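Long-range contact in hypothetical conserved protein (Geobacillus kaustophilus, PDB 2YXY), which is of unknown function, belongs to the DUF1811 family and joins an N-terminal helical hairpin to a four-stranded antiparallel beta-sheet: residues 25-30 with 47-52. Numbering follows the deposited sequence.
Sequences MLTEKA and RKIAMA
K48 and I49 take L26 between them where the two arms of an antiparallel helical hairpin, helices 16-36 and 39-54, lie side by side. The short helical segments meet at an angle of 159° between their directions, with axes 9.8 Å apart, and no hydrogen bond joins them: the contact is apolar packing. K48 contributes the aliphatic part of its chain. Its CB lies 3.7 Å from L26 CD1, while CD comes within 4.0 Å of L26 CD2, so both methyls of the leucine rest against the lysine stem, the two side chains crossing at about a right angle. Beyond CG the lysine runs extended and carries its ammonium away from the partner helix. Y11, from a loop, touches both L26 and K48.

I49 follows on the buried side. Its CG1 stands anti to its carbonyl carbon (chi1 -75°), which brings CG1 to 3.6 Å from L26 CB, at the level where the backbones come nearest, L26 CA to I49 CA 6.5 Å. A chi2 of 173° then extends CD1 toward T27 and A30. CD1 ends beside T27, whose side chain I49 crosses at about a right angle, and stands 4.4 Å from A30 CB. T27 OG1, hydrogen-bonded to I23 O of its own helix, meets the isoleucine by van der Waals contact alone, 3.7 Å from I49 CD1.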
ATOM      1  N   MET A  25      -8.294  12.008  -6.351  1.00 22.85           N
ATOM      2  CA  MET A  25      -9.644  11.596  -6.716  1.00 23.36           C
ATOM      3  C   MET A  25     -10.134  10.459  -5.797  1.00 24.69           C
ATOM      4  O   MET A  25     -11.266  10.475  -5.310  1.00 22.42           O
ATOM      5  CB  MET A  25      -9.642  11.140  -8.177  1.00 25.54           C
ATOM      6  CG  MET A  25     -10.946  10.482  -8.694  1.00 33.49           C
ATOM      7  SD  MET A  25     -11.052   8.694  -8.388  1.00 48.55           S
ATOM      8  CE  MET A  25      -9.994   7.979  -9.726  1.00 41.06           C
ATOM      9  N   LEU A  26      -9.271   9.472  -5.567  1.00 24.41           N
ATOM     10  CA  LEU A  26      -9.607   8.335  -4.712  1.00 23.50           C
ATOM     11  C   LEU A  26      -9.832   8.819  -3.271  1.00 25.60           C
ATOM     12  O   LEU A  26     -10.747   8.347  -2.571  1.00 19.09           O
ATOM     13  CB  LEU A  26      -8.470   7.306  -4.742  1.00 18.88           C
ATOM     14  CG  LEU A  26      -8.160   6.548  -6.049  1.00 23.62           C
ATOM     15  CD1 LEU A  26      -6.806   5.796  -5.952  1.00 13.21           C
ATOM     16  CD2 LEU A  26      -9.296   5.574  -6.332  1.00 23.76           C
ATOM     17  N   THR A  27      -9.007   9.774  -2.844  1.00 15.82           N
ATOM     18  CA  THR A  27      -9.099  10.318  -1.492  1.00 21.36           C
ATOM     19  C   THR A  27     -10.459  10.977  -1.252  1.00 24.87           C
ATOM     20  O   THR A  27     -11.052  10.802  -0.189  1.00 29.35           O
ATOM     21  CB  THR A  27      -7.954  11.312  -1.239  1.00 21.62           C
ATOM     22  OG1 THR A  27      -6.716  10.597  -1.286  1.00 23.62           O
ATOM     23  CG2 THR A  27      -8.090  12.023   0.150  1.00 19.16           C
ATOM     24  N   GLU A  28     -10.967  11.703  -2.244  1.00 21.81           N
ATOM     25  CA  GLU A  28     -12.262  12.360  -2.104  1.00 25.09           C
ATOM     26  C   GLU A  28     -13.411  11.325  -2.054  1.00 27.83           C
ATOM     27  O   GLU A  28     -14.363  11.481  -1.297  1.00 26.62           O
ATOM     28  CB  GLU A  28     -12.466  13.382  -3.240  1.00 26.72           C
ATOM     29  CG  GLU A  28     -13.853  14.049  -3.240  1.00 38.95           C
ATOM     30  CD  GLU A  28     -14.107  14.945  -2.020  1.00 48.21           C
ATOM     31  OE1 GLU A  28     -15.288  15.293  -1.789  1.00 60.51           O
ATOM     32  OE2 GLU A  28     -13.148  15.314  -1.302  1.00 42.92           O
ATOM     33  N   LYS A  29     -13.326  10.271  -2.853  1.00 23.97           N
ATOM     34  CA  LYS A  29     -14.342   9.233  -2.798  1.00 23.70           C
ATOM     35  C   LYS A  29     -14.232   8.484  -1.455  1.00 22.24           C
ATOM     36  O   LYS A  29     -15.238   8.132  -0.842  1.00 25.12           O
ATOM     37  CB  LYS A  29     -14.153   8.230  -3.939  1.00 29.05           C
ATOM     38  CG  LYS A  29     -14.499   8.760  -5.323  1.00 25.87           C
ATOM     39  CD  LYS A  29     -14.143   7.694  -6.348  1.00 32.37           C
ATOM     40  CE  LYS A  29     -14.626   8.078  -7.746  1.00 41.81           C
ATOM     41  NZ  LYS A  29     -14.318   6.946  -8.686  1.00 50.82           N
ATOM     42  N   ALA A  30     -13.009   8.210  -1.011  1.00 16.59           N
ATOM     43  CA  ALA A  30     -12.830   7.521   0.268  1.00 22.75           C
ATOM     44  C   ALA A  30     -13.486   8.353   1.380  1.00 24.38           C
ATOM     45  O   ALA A  30     -14.140   7.808   2.270  1.00 19.45           O
ATOM     46  CB  ALA A  30     -11.311   7.316   0.578  1.00 16.51           C
ATOM     47  N   ARG A  47      -7.255   0.666  -0.552  1.00 16.31           N
ATOM     48  CA  ARG A  47      -6.325  -0.261  -1.208  1.00 22.69           C
ATOM     49  C   ARG A  47      -5.778   0.360  -2.485  1.00 20.10           C
ATOM     50  O   ARG A  47      -4.587   0.250  -2.776  1.00 22.54           O
ATOM     51  CB  ARG A  47      -7.018  -1.564  -1.602  1.00 21.85           C
ATOM     52  CG  ARG A  47      -7.232  -2.535  -0.473  1.00 39.09           C
ATOM     53  CD  ARG A  47      -8.005  -3.731  -0.988  1.00 44.87           C
ATOM     54  NE  ARG A  47      -7.946  -4.860  -0.076  1.00 62.03           N
ATOM     55  CZ  ARG A  47      -6.920  -5.699  -0.001  1.00 67.03           C
ATOM     56  NH1 ARG A  47      -6.942  -6.707   0.865  1.00 68.56           N
ATOM     57  NH2 ARG A  47      -5.882  -5.540  -0.810  1.00 65.64           N
ATOM     58  N   LYS A  48      -6.656   0.989  -3.268  1.00 17.46           N
ATOM     59  CA  LYS A  48      -6.231   1.616  -4.516  1.00 18.85           C
ATOM     60  C   LYS A  48      -5.247   2.737  -4.246  1.00 15.36           C
ATOM     61  O   LYS A  48      -4.287   2.929  -5.000  1.00 22.48           O
ATOM     62  CB  LYS A  48      -7.442   2.171  -5.288  1.00 18.07           C
ATOM     63  CG  LYS A  48      -8.317   1.054  -5.858  1.00 21.55           C
ATOM     64  CD  LYS A  48      -9.470   1.605  -6.703  1.00 26.38           C
ATOM     65  CE  LYS A  48     -10.281   0.467  -7.309  1.00 33.04           C
ATOM     66  NZ  LYS A  48     -11.183   0.972  -8.389  1.00 34.56           N
ATOM     67  N   ILE A  49      -5.495   3.486  -3.171  1.00 19.76           N
ATOM     68  CA  ILE A  49      -4.614   4.588  -2.781  1.00 20.00           C
ATOM     69  C   ILE A  49      -3.244   4.025  -2.417  1.00 20.40           C
ATOM     70  O   ILE A  49      -2.229   4.540  -2.850  1.00 18.87           O
ATOM     71  CB  ILE A  49      -5.220   5.377  -1.559  1.00 21.06           C
ATOM     72  CG1 ILE A  49      -6.390   6.251  -2.054  1.00 18.65           C
ATOM     73  CG2 ILE A  49      -4.142   6.257  -0.874  1.00 14.43           C
ATOM     74  CD1 ILE A  49      -7.195   6.961  -0.900  1.00 16.27           C
ATOM     75  N   ALA A  50      -3.231   2.968  -1.612  1.00 14.60           N
ATOM     76  CA  ALA A  50      -1.973   2.346  -1.217  1.00 25.31           C
ATOM     77  C   ALA A  50      -1.195   1.916  -2.473  1.00 22.74           C
ATOM     78  O   ALA A  50       0.033   2.089  -2.560  1.00 23.21           O
ATOM     79  CB  ALA A  50      -2.252   1.117  -0.327  1.00 19.69           C
ATOM     80  N   MET A  51      -1.905   1.345  -3.441  1.00 19.80           N
ATOM     81  CA  MET A  51      -1.244   0.896  -4.665  1.00 18.61           C
ATOM     82  C   MET A  51      -0.681   2.062  -5.441  1.00 19.18           C
ATOM     83  O   MET A  51       0.455   2.003  -5.892  1.00 22.37           O
ATOM     84  CB  MET A  51      -2.206   0.096  -5.549  1.00 16.61           C
ATOM     85  CG  MET A  51      -2.453  -1.304  -5.054  1.00 26.25           C
ATOM     86  SD  MET A  51      -0.923  -2.260  -4.833  1.00 30.30           S
ATOM     87  CE  MET A  51      -0.257  -2.267  -6.454  1.00 20.21           C
ATOM     88  N   ALA A  52      -1.469   3.122  -5.611  1.00 15.64           N
ATOM     89  CA  ALA A  52      -0.953   4.261  -6.338  1.00 19.48           C
ATOM     90  C   ALA A  52       0.273   4.842  -5.605  1.00 26.15           C
ATOM     91  O   ALA A  52       1.243   5.244  -6.246  1.00 21.64           O
ATOM     92  CB  ALA A  52      -2.033   5.324  -6.505  1.00 21.55           C
TER